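Local coordinates for L-isoleucine-4-hydroxylase (Bacillus thuringiensis, PDB 6LNH), which hydroxylates L-isoleucine to (4S)-4-hydroxy-L-isoleucine using 2-oxoglutarate and dioxygen at an iron(II) centre, and also oxidises several related amino acids, at residues Met182-Thr187 and Ala236-Leu241; Leu54-Leu59 and Leu149-Tyr154; Glu21-Phe26 and Phe134-Ile139. One frame throughout, in Å; residues are numbered along the deposited sequence.

Contact 1: residues Met182-Thr187 and Ala236-Leu241; sequences MNLSNT and AFRDIL
Ala236 opens the pairing by setting its CB against the hydroxyls of Ser185 and Thr187, with Ser185 OG 3.4 Å from Ala236 CB. That serine oxygen then takes the place of a backbone carbonyl: Phe237 N donates to Ser185 OG at 3.0 Å. Ser185 chi1 of 68° holds OG between its own N and carbonyl carbon, turned toward the neighbouring strand. Ser185 N in turn donates to Phe237 O, so the two residues stay joined where strand 182-184 runs out into loop. Arg238, across from Leu184 in a non-hydrogen-bonded antiparallel pair, runs extended from CG to NE, and Leu184 CD1 touches Arg238 CG at 4.0 Å. Met182 and Asn183 both face Asp239, a classic beta bulge in strand 176-184. Asp239 O accepts from both Met182 N (2.8 Å) and Asn183 N (3.3 Å), which approach from the same face of the carbonyl plane. Asp239 N donates to Asn183 O at 2.7 Å. The Asp239 carboxylate lies alongside the Asn183 amide, the planes 66° apart; Asp239 OD1 is salt-bridged to Arg153 NE. Past Ile240, Leu241 CB packs beside Met182 CG. Strand 236-247 runs between strand 176-184 and strand 145-156 in the larger antiparallel sheet, with Arg238 reaching strand 222-229 of the smaller sheet and Met182 and Asn183 touching helix 44-54.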
loop_
_atom_site.group_PDB
_atom_site.type_symbol
_atom_site.label_atom_id
_atom_site.label_comp_id
_atom_site.label_asym_id
_atom_site.label_seq_id
_atom_site.Cartn_x
_atom_site.Cartn_y
_atom_site.Cartn_z
ATOM N N MET C 182 -13.981 -11.360 -0.490
ATOM C CA MET C 182 -15.124 -10.475 -0.677
ATOM C C MET C 182 -14.804 -9.013 -0.397
ATOM O O MET C 182 -15.309 -8.130 -1.099
ATOM C CB MET C 182 -16.284 -10.925 0.214
ATOM C CG MET C 182 -16.789 -12.320 -0.109
ATOM S SD MET C 182 -17.424 -12.464 -1.792
ATOM C CE MET C 182 -18.882 -11.436 -1.678
ATOM N N ASN C 183 -13.974 -8.733 0.605
ATOM C CA ASN C 183 -13.661 -7.361 0.980
ATOM C C ASN C 183 -12.496 -7.365 1.954
ATOM O O ASN C 183 -12.303 -8.324 2.711
ATOM C CB ASN C 183 -14.865 -6.641 1.601
ATOM C CG ASN C 183 -14.768 -5.129 1.468
ATOM O OD1 ASN C 183 -13.771 -4.604 0.972
ATOM N ND2 ASN C 183 -15.804 -4.424 1.907
ATOM N N LEU C 184 -11.731 -6.277 1.925
ATOM C CA LEU C 184 -10.573 -6.111 2.792
ATOM C C LEU C 184 -10.433 -4.627 3.090
ATOM O O LEU C 184 -10.255 -3.828 2.167
ATOM C CB LEU C 184 -9.320 -6.665 2.110
ATOM C CG LEU C 184 -7.937 -6.597 2.756
ATOM C CD1 LEU C 184 -7.862 -7.503 3.968
ATOM C CD2 LEU C 184 -6.880 -6.982 1.730
ATOM N N SER C 185 -10.528 -4.259 4.365
ATOM C CA SER C 185 -10.336 -2.867 4.747
ATOM C C SER C 185 -8.926 -2.412 4.382
ATOM O O SER C 185 -7.977 -3.200 4.372
ATOM C CB SER C 185 -10.597 -2.681 6.243
ATOM O OG SER C 185 -9.613 -3.336 7.019
ATOM N N ASN C 186 -8.797 -1.117 4.080
ATOM C CA ASN C 186 -7.498 -0.577 3.692
ATOM C C ASN C 186 -6.516 -0.519 4.850
ATOM O O ASN C 186 -5.308 -0.412 4.614
ATOM C CB ASN C 186 -7.658 0.828 3.105
ATOM C CG ASN C 186 -7.976 1.868 4.162
ATOM O OD1 ASN C 186 -8.738 1.608 5.095
ATOM N ND2 ASN C 186 -7.383 3.049 4.030
ATOM N N THR C 187 -6.997 -0.598 6.084
ATOM C CA THR C 187 -6.136 -0.573 7.256
ATOM C C THR C 187 -5.612 -1.952 7.631
ATOM O O THR C 187 -4.817 -2.064 8.570
ATOM C CB THR C 187 -6.891 0.034 8.441
ATOM O OG1 THR C 187 -8.091 -0.712 8.675
ATOM C CG2 THR C 187 -7.257 1.483 8.146
ATOM N N ALA C 236 -10.010 -3.496 11.542
ATOM C CA ALA C 236 -9.725 -3.945 10.189
ATOM C C ALA C 236 -10.451 -5.257 9.924
ATOM O O ALA C 236 -10.614 -6.089 10.821
ATOM C CB ALA C 236 -8.220 -4.125 9.967
ATOM N N PHE C 237 -10.889 -5.434 8.680
ATOM C CA PHE C 237 -11.721 -6.566 8.304
ATOM C C PHE C 237 -11.097 -7.310 7.137
ATOM O O PHE C 237 -10.409 -6.725 6.296
ATOM C CB PHE C 237 -13.138 -6.123 7.915
ATOM C CG PHE C 237 -13.913 -5.520 9.046
ATOM C CD1 PHE C 237 -13.918 -6.119 10.296
ATOM C CD2 PHE C 237 -14.624 -4.345 8.866
ATOM C CE1 PHE C 237 -14.627 -5.560 11.348
ATOM C CE2 PHE C 237 -15.337 -3.780 9.912
ATOM C CZ PHE C 237 -15.338 -4.389 11.157
ATOM N N ARG C 238 -11.363 -8.611 7.094
ATOM C CA ARG C 238 -11.112 -9.435 5.919
ATOM C C ARG C 238 -12.348 -10.297 5.724
ATOM O O ARG C 238 -12.604 -11.215 6.512
ATOM C CB ARG C 238 -9.857 -10.293 6.076
ATOM C CG ARG C 238 -9.466 -11.027 4.803
ATOM C CD ARG C 238 -8.091 -11.656 4.921
ATOM N NE ARG C 238 -7.713 -12.350 3.694
ATOM C CZ ARG C 238 -7.755 -13.668 3.544
ATOM N NH1 ARG C 238 -8.152 -14.438 4.548
ATOM N NH2 ARG C 238 -7.397 -14.218 2.391
ATOM N N ASP C 239 -13.113 -9.998 4.680
ATOM C CA ASP C 239 -14.375 -10.671 4.410
ATOM C C ASP C 239 -14.110 -11.776 3.400
ATOM O O ASP C 239 -13.597 -11.516 2.307
ATOM C CB ASP C 239 -15.418 -9.684 3.887
ATOM C CG ASP C 239 -15.790 -8.634 4.918
ATOM O OD1 ASP C 239 -15.669 -8.923 6.127
ATOM O OD2 ASP C 239 -16.205 -7.526 4.523
ATOM N N ILE C 240 -14.467 -12.999 3.766
ATOM C CA ILE C 240 -14.138 -14.171 2.973
ATOM C C ILE C 240 -15.400 -14.978 2.710
ATOM O O ILE C 240 -16.349 -14.960 3.500
ATOM C CB ILE C 240 -13.063 -15.002 3.728
ATOM C CG1 ILE C 240 -11.667 -14.412 3.503
ATOM C CG2 ILE C 240 -13.154 -16.499 3.446
ATOM C CD1 ILE C 240 -11.287 -14.280 2.062
ATOM N N LEU C 241 -15.400 -15.702 1.591
ATOM C CA LEU C 241 -16.412 -16.710 1.302
ATOM C C LEU C 241 -15.703 -18.007 0.947
ATOM O O LEU C 241 -14.896 -18.037 0.013
ATOM C CB LEU C 241 -17.331 -16.276 0.157
ATOM C CG LEU C 241 -18.380 -17.322 -0.226
ATOM C CD1 LEU C 241 -19.426 -17.472 0.873
ATOM C CD2 LEU C 241 -19.032 -16.985 -1.558
HETATM O O HOH W 1 -17.740 -6.604 2.875
#

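Contact 2: residues Leu54-Leu59 and Leu149-Tyr154; sequences LDYYNL and LHQVRY
Arg153, Gln151 and Tyr56 carry most of this contact, in which the turn after helix 44-54 packs on strand 145-156 of the larger sheet of a cupin-type, double-stranded beta-helix fold. Gln151 and Arg153, two residues apart on the strand, both point at the turn, while Val152 between them points away, and the Tyr56 ring enters between the two side chains. Gln151 CG sits over one face of that ring in a CH-pi contact, 3.8 Å from the centroid, while the backbone carbonyl of Val152 meets the ring's edge, Val152 O being 3.3 Å from Tyr56 CE2. The Tyr56 hydroxyl passes on to the sheet's next strand, where it is hydrogen-bonded to Ile240 O.

Arg153 starts out extended and bends at chi3, which carries its guanidinium past the backbone of Tyr56 to the ring of Tyr57. There it makes a cation-pi contact: Arg153 CZ stands 4.0 Å from the Tyr57 centroid, only 5° off the ring normal. The guanidinium is not stacked flat, since the two planes are 64° apart, and NH2 is the nitrogen that dips closest to the ring. With Asp239 at Arg153 NE and Phe237 as a second cation-pi partner, the buried charge is gripped by a carboxylate and two aromatic rings. Leu59 fills in beside both strand residues, CD1 against Arg153 CB and CD2 against the Gln151 amide.

The end of Gln151 turns to Asp55, whose OD1 is hydrogen-bonded to Asn113. A water donates to both Asp55 OD2 and Gln151 OE1, closing a small ring. Its direct side is the nearly straight bond (173°) from Gln151 NE2 to the anti side of Asp55 OD2, 2.8 Å long.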
loop_
_atom_site.group_PDB
_atom_site.type_symbol
_atom_site.label_atom_id
_atom_site.label_comp_id
_atom_site.label_asym_id
_atom_site.label_seq_id
_atom_site.Cartn_x
_atom_site.Cartn_y
_atom_site.Cartn_z
ATOM N N LEU C 54 -21.953 -5.820 1.828
ATOM C CA LEU C 54 -22.602 -5.167 2.955
ATOM C C LEU C 54 -23.208 -6.170 3.924
ATOM O O LEU C 54 -23.440 -5.826 5.089
ATOM C CB LEU C 54 -23.681 -4.207 2.453
ATOM C CG LEU C 54 -23.187 -2.872 1.895
ATOM C CD1 LEU C 54 -24.337 -2.055 1.311
ATOM C CD2 LEU C 54 -22.457 -2.087 2.966
ATOM N N ASP C 55 -23.479 -7.397 3.469
ATOM C CA ASP C 55 -24.030 -8.414 4.355
ATOM C C ASP C 55 -23.046 -8.849 5.433
ATOM O O ASP C 55 -23.476 -9.360 6.472
ATOM C CB ASP C 55 -24.485 -9.632 3.554
ATOM C CG ASP C 55 -25.325 -10.584 4.383
ATOM O OD1 ASP C 55 -26.287 -10.116 5.027
ATOM O OD2 ASP C 55 -25.024 -11.796 4.397
ATOM N N TYR C 56 -21.744 -8.661 5.216
ATOM C CA TYR C 56 -20.769 -9.065 6.221
ATOM C C TYR C 56 -20.828 -8.201 7.472
ATOM O O TYR C 56 -20.249 -8.582 8.495
ATOM C CB TYR C 56 -19.355 -9.046 5.635
ATOM C CG TYR C 56 -19.052 -10.243 4.764
ATOM C CD1 TYR C 56 -19.635 -10.383 3.510
ATOM C CD2 TYR C 56 -18.208 -11.252 5.209
ATOM C CE1 TYR C 56 -19.368 -11.483 2.714
ATOM C CE2 TYR C 56 -17.935 -12.356 4.423
ATOM C CZ TYR C 56 -18.516 -12.467 3.177
ATOM O OH TYR C 56 -18.251 -13.566 2.395
ATOM N N TYR C 57 -21.507 -7.057 7.416
ATOM C CA TYR C 57 -21.739 -6.235 8.595
ATOM C C TYR C 57 -22.889 -6.742 9.459
ATOM O O TYR C 57 -23.184 -6.121 10.486
ATOM C CB TYR C 57 -22.003 -4.780 8.187
ATOM C CG TYR C 57 -20.816 -4.092 7.547
ATOM C CD1 TYR C 57 -20.477 -4.330 6.221
ATOM C CD2 TYR C 57 -20.023 -3.217 8.279
ATOM C CE1 TYR C 57 -19.390 -3.705 5.637
ATOM C CE2 TYR C 57 -18.930 -2.589 7.703
ATOM C CZ TYR C 57 -18.619 -2.837 6.382
ATOM O OH TYR C 57 -17.535 -2.218 5.802
ATOM N N ASN C 58 -23.555 -7.832 9.065
ATOM C CA ASN C 58 -24.642 -8.414 9.845
ATOM C C ASN C 58 -24.239 -9.675 10.605
ATOM O O ASN C 58 -25.034 -10.173 11.409
ATOM C CB ASN C 58 -25.835 -8.725 8.931
ATOM C CG ASN C 58 -26.482 -7.468 8.374
ATOM O OD1 ASN C 58 -26.814 -6.544 9.118
ATOM N ND2 ASN C 58 -26.655 -7.425 7.060
ATOM N N LEU C 59 -23.040 -10.203 10.362
ATOM C CA LEU C 59 -22.561 -11.391 11.059
ATOM C C LEU C 59 -22.366 -11.120 12.548
ATOM O O LEU C 59 -21.905 -10.050 12.947
ATOM C CB LEU C 59 -21.252 -11.878 10.436
ATOM C CG LEU C 59 -21.290 -12.126 8.927
ATOM C CD1 LEU C 59 -19.920 -12.536 8.417
ATOM C CD2 LEU C 59 -22.334 -13.174 8.570
ATOM N N LEU C 149 -20.922 -23.578 2.379
ATOM C CA LEU C 149 -20.684 -22.154 2.175
ATOM C C LEU C 149 -20.360 -21.525 3.521
ATOM O O LEU C 149 -21.184 -21.564 4.441
ATOM C CB LEU C 149 -21.897 -21.473 1.540
ATOM C CG LEU C 149 -21.998 -21.525 0.013
ATOM C CD1 LEU C 149 -22.454 -22.900 -0.451
ATOM C CD2 LEU C 149 -22.938 -20.443 -0.493
ATOM N N HIS C 150 -19.171 -20.940 3.632
ATOM C CA HIS C 150 -18.728 -20.297 4.863
ATOM C C HIS C 150 -18.526 -18.814 4.608
ATOM O O HIS C 150 -17.661 -18.426 3.814
ATOM C CB HIS C 150 -17.439 -20.929 5.384
ATOM C CG HIS C 150 -17.598 -22.348 5.835
ATOM N ND1 HIS C 150 -17.921 -22.686 7.132
ATOM C CD2 HIS C 150 -17.470 -23.515 5.163
ATOM C CE1 HIS C 150 -17.981 -24.001 7.240
ATOM N NE2 HIS C 150 -17.716 -24.528 6.059
ATOM N N GLN C 151 -19.325 -17.994 5.278
ATOM C CA GLN C 151 -19.219 -16.543 5.232
ATOM C C GLN C 151 -18.450 -16.118 6.478
ATOM O O GLN C 151 -18.974 -16.211 7.591
ATOM C CB GLN C 151 -20.617 -15.931 5.192
ATOM C CG GLN C 151 -20.731 -14.510 4.694
ATOM C CD GLN C 151 -22.174 -14.040 4.716
ATOM O OE1 GLN C 151 -23.053 -14.739 5.221
ATOM N NE2 GLN C 151 -22.423 -12.852 4.182
ATOM N N VAL C 152 -17.219 -15.643 6.297
ATOM C CA VAL C 152 -16.330 -15.340 7.413
ATOM C C VAL C 152 -15.838 -13.908 7.294
ATOM O O VAL C 152 -15.387 -13.482 6.225
ATOM C CB VAL C 152 -15.128 -16.301 7.474
ATOM C CG1 VAL C 152 -14.330 -16.069 8.756
ATOM C CG2 VAL C 152 -15.591 -17.749 7.389
ATOM N N ARG C 153 -15.931 -13.168 8.389
ATOM C CA ARG C 153 -15.320 -11.851 8.516
ATOM C C ARG C 153 -14.261 -11.942 9.608
ATOM O O ARG C 153 -14.589 -12.138 10.783
ATOM C CB ARG C 153 -16.367 -10.793 8.853
ATOM C CG ARG C 153 -15.816 -9.443 9.236
ATOM C CD ARG C 153 -16.951 -8.446 9.168
ATOM N NE ARG C 153 -16.975 -7.717 7.899
ATOM C CZ ARG C 153 -17.228 -6.418 7.789
ATOM N NH1 ARG C 153 -17.522 -5.708 8.869
ATOM N NH2 ARG C 153 -17.225 -5.835 6.599
ATOM N N TYR C 154 -12.998 -11.793 9.231
ATOM C CA TYR C 154 -11.936 -11.709 10.222
ATOM C C TYR C 154 -11.836 -10.275 10.716
ATOM O O TYR C 154 -11.879 -9.330 9.922
ATOM C CB TYR C 154 -10.602 -12.170 9.633
ATOM C CG TYR C 154 -10.613 -13.626 9.230
ATOM C CD1 TYR C 154 -11.029 -14.003 7.962
ATOM C CD2 TYR C 154 -10.233 -14.623 10.121
ATOM C CE1 TYR C 154 -11.052 -15.329 7.584
ATOM C CE2 TYR C 154 -10.251 -15.955 9.752
ATOM C CZ TYR C 154 -10.664 -16.301 8.485
ATOM O OH TYR C 154 -10.682 -17.626 8.120
HETATM O O HOH W 2 -25.495 -13.921 6.487
#

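Contact 3: residues Glu21-Phe26 and Phe134-Ile139; sequences EKVHEF and FKTNII
Val23 meets the loop first, turning its two methyl groups onto the backbone and side chains of Lys135 and Thr136. The nearest approach is Val23 CG1 to Lys135 O at 3.2 Å, a methyl lying against a carbonyl oxygen. CG1 is anti to the backbone N (chi1 155°), which aims that branch at the loop, while CG2 touches both Lys135 CB and Thr136 CG2. The lysine touches here with the root of its chain; beyond it the chain bends and leads its ammonium away. Thr136 CG2, within touch of both valine methyls, comes in at about a right angle to the valine and lies 3.9 Å from Val23 CG1.

One helical turn on, Phe26 presents its ring to the same threonine methyl and to Ile138. The ring reaches out from the helix with Phe26 CD2 4.1 Å from Thr136 CG2 and Phe26 CE2 4.2 Å from Ile138 CD1. The methyl of Thr136 therefore sits against both Val23 and Phe26, while its OG1 turns to Ala133 O and receives a weak bond from Ile138 N. The contact is van der Waals packing, mostly between apolar groups.

Polar ties lie alongside it. Glu27, just after Phe26, accepts from Asn137 N and so links helix to loop, whereas Lys141 NZ gathers the loop's own carbonyls, those of Phe134, Thr136 and Ile139. Helix 19-29 lies against the loop between helix 120-134 and strand 145-156, with Val23 also touching Phe132 of helix 120-134 and Ile138 resting on Pro175.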
loop_
_atom_site.group_PDB
_atom_site.type_symbol
_atom_site.label_atom_id
_atom_site.label_comp_id
_atom_site.label_asym_id
_atom_site.label_seq_id
_atom_site.Cartn_x
_atom_site.Cartn_y
_atom_site.Cartn_z
ATOM N N GLU C 21 -8.670 -27.102 -18.770
ATOM C CA GLU C 21 -7.215 -26.806 -18.705
ATOM C C GLU C 21 -6.885 -26.346 -17.283
ATOM O O GLU C 21 -5.865 -26.793 -16.737
ATOM C CB GLU C 21 -6.850 -25.708 -19.703
ATOM C CG GLU C 21 -5.829 -26.142 -20.738
ATOM C CD GLU C 21 -5.784 -25.258 -21.973
ATOM O OE1 GLU C 21 -4.770 -25.307 -22.696
ATOM O OE2 GLU C 21 -6.764 -24.522 -22.206
ATOM N N LYS C 22 -7.737 -25.487 -16.719
ATOM C CA LYS C 22 -7.550 -24.968 -15.339
ATOM C C LYS C 22 -7.627 -26.137 -14.354
ATOM O O LYS C 22 -6.836 -26.157 -13.401
ATOM C CB LYS C 22 -8.636 -23.942 -15.008
ATOM C CG LYS C 22 -8.500 -22.587 -15.688
ATOM C CD LYS C 22 -9.838 -21.930 -15.948
ATOM C CE LYS C 22 -9.868 -20.461 -15.586
ATOM N NZ LYS C 22 -11.254 -19.943 -15.529
ATOM N N VAL C 23 -8.550 -27.074 -14.592
ATOM C CA VAL C 23 -8.730 -28.259 -13.701
ATOM C C VAL C 23 -7.463 -29.121 -13.752
ATOM O O VAL C 23 -7.085 -29.667 -12.705
ATOM C CB VAL C 23 -9.984 -29.069 -14.081
ATOM C CG1 VAL C 23 -9.866 -30.523 -13.659
ATOM C CG2 VAL C 23 -11.246 -28.447 -13.505
ATOM N N HIS C 24 -6.844 -29.233 -14.930
ATOM C CA HIS C 24 -5.601 -30.034 -15.079
ATOM C C HIS C 24 -4.482 -29.401 -14.245
ATOM O O HIS C 24 -3.759 -30.154 -13.574
ATOM C CB HIS C 24 -5.218 -30.184 -16.556
ATOM C CG HIS C 24 -3.998 -31.016 -16.770
ATOM N ND1 HIS C 24 -2.904 -30.943 -15.934
ATOM C CD2 HIS C 24 -3.695 -31.933 -17.714
ATOM C CE1 HIS C 24 -1.977 -31.779 -16.354
ATOM N NE2 HIS C 24 -2.437 -32.400 -17.445
ATOM N N GLU C 25 -4.354 -28.072 -14.286
ATOM C CA GLU C 25 -3.314 -27.410 -13.502
ATOM C C GLU C 25 -3.550 -27.593 -12.009
ATOM O O GLU C 25 -2.612 -27.871 -11.253
ATOM C CB GLU C 25 -3.236 -25.922 -13.850
ATOM C CG GLU C 25 -2.081 -25.214 -13.150
ATOM C CD GLU C 25 -1.850 -23.798 -13.644
ATOM O OE1 GLU C 25 -2.608 -23.336 -14.523
ATOM O OE2 GLU C 25 -0.902 -23.150 -13.151
ATOM N N PHE C 26 -4.797 -27.430 -11.566
ATOM C CA PHE C 26 -5.121 -27.622 -10.157
ATOM C C PHE C 26 -4.780 -29.036 -9.702
ATOM O O PHE C 26 -4.243 -29.231 -8.605
ATOM C CB PHE C 26 -6.603 -27.321 -9.921
ATOM C CG PHE C 26 -7.121 -27.800 -8.594
ATOM C CD1 PHE C 26 -6.698 -27.213 -7.415
ATOM C CD2 PHE C 26 -8.040 -28.835 -8.528
ATOM C CE1 PHE C 26 -7.180 -27.647 -6.192
ATOM C CE2 PHE C 26 -8.523 -29.275 -7.311
ATOM C CZ PHE C 26 -8.094 -28.681 -6.141
ATOM N N PHE C 134 -16.735 -30.705 -9.986
ATOM C CA PHE C 134 -17.183 -31.906 -10.684
ATOM C C PHE C 134 -16.283 -32.315 -11.840
ATOM O O PHE C 134 -16.270 -33.493 -12.206
ATOM C CB PHE C 134 -18.611 -31.707 -11.179
ATOM C CG PHE C 134 -19.622 -31.781 -10.088
ATOM C CD1 PHE C 134 -19.273 -32.319 -8.863
ATOM C CD2 PHE C 134 -20.910 -31.318 -10.272
ATOM C CE1 PHE C 134 -20.184 -32.396 -7.846
ATOM C CE2 PHE C 134 -21.833 -31.397 -9.250
ATOM C CZ PHE C 134 -21.466 -31.935 -8.031
ATOM N N LYS C 135 -15.551 -31.390 -12.446
ATOM C CA LYS C 135 -14.668 -31.769 -13.541
ATOM C C LYS C 135 -13.277 -32.173 -13.070
ATOM O O LYS C 135 -12.407 -32.433 -13.909
ATOM C CB LYS C 135 -14.601 -30.647 -14.584
ATOM C CG LYS C 135 -15.987 -30.370 -15.173
ATOM C CD LYS C 135 -16.095 -29.068 -15.945
ATOM C CE LYS C 135 -16.917 -29.261 -17.218
ATOM N NZ LYS C 135 -16.369 -30.336 -18.093
ATOM N N THR C 136 -13.053 -32.250 -11.762
ATOM C CA THR C 136 -11.826 -32.838 -11.259
ATOM C C THR C 136 -12.027 -34.338 -11.051
ATOM O O THR C 136 -13.146 -34.813 -10.843
ATOM C CB THR C 136 -11.407 -32.171 -9.945
ATOM O OG1 THR C 136 -12.326 -32.525 -8.907
ATOM C CG2 THR C 136 -11.395 -30.656 -10.089
ATOM N N ASN C 137 -10.922 -35.084 -11.100
ATOM C CA ASN C 137 -10.920 -36.485 -10.686
ATOM C C ASN C 137 -10.887 -36.650 -9.171
ATOM O O ASN C 137 -10.980 -37.782 -8.682
ATOM C CB ASN C 137 -9.771 -37.257 -11.359
ATOM C CG ASN C 137 -8.388 -36.718 -11.014
ATOM O OD1 ASN C 137 -8.214 -35.937 -10.080
ATOM N ND2 ASN C 137 -7.389 -37.142 -11.785
ATOM N N ILE C 138 -10.742 -35.551 -8.426
ATOM C CA ILE C 138 -10.692 -35.615 -6.968
ATOM C C ILE C 138 -12.055 -35.977 -6.388
ATOM O O ILE C 138 -12.149 -36.763 -5.437
ATOM C CB ILE C 138 -10.166 -34.292 -6.371
ATOM C CG1 ILE C 138 -8.724 -33.999 -6.799
ATOM C CG2 ILE C 138 -10.214 -34.334 -4.861
ATOM C CD1 ILE C 138 -8.580 -33.353 -8.128
ATOM N N ILE C 139 -13.128 -35.424 -6.943
ATOM C CA ILE C 139 -14.461 -35.607 -6.381
ATOM C C ILE C 139 -15.076 -36.844 -7.015
ATOM O O ILE C 139 -15.243 -36.918 -8.238
ATOM C CB ILE C 139 -15.338 -34.366 -6.613
ATOM C CG1 ILE C 139 -14.904 -33.229 -5.687
ATOM C CG2 ILE C 139 -16.814 -34.697 -6.403
ATOM C CD1 ILE C 139 -15.234 -33.457 -4.229
#

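Overall arrangement
Contacts 1 and 2 adjoin, their centres 10 Å apart, and both belong to the larger sheet, where strands 236-247 and 145-156 are neighbours. Contact 1 joins strand to strand through backbone bonds; contact 2 lays a turn on the sheet through side chains, with a buried arginine charge and aromatic rings. The two interlock where Arg153 meets Asp239. Contact 3 is on the opposite side of the chain's centre, about 28 Å from contact 2 between centres, and joins a helix to a loop by mostly apolar packing. All three are largely buried, but contact 3 has an exposed lysine at its margin, and a second subunit touches only contacts 1 and 2.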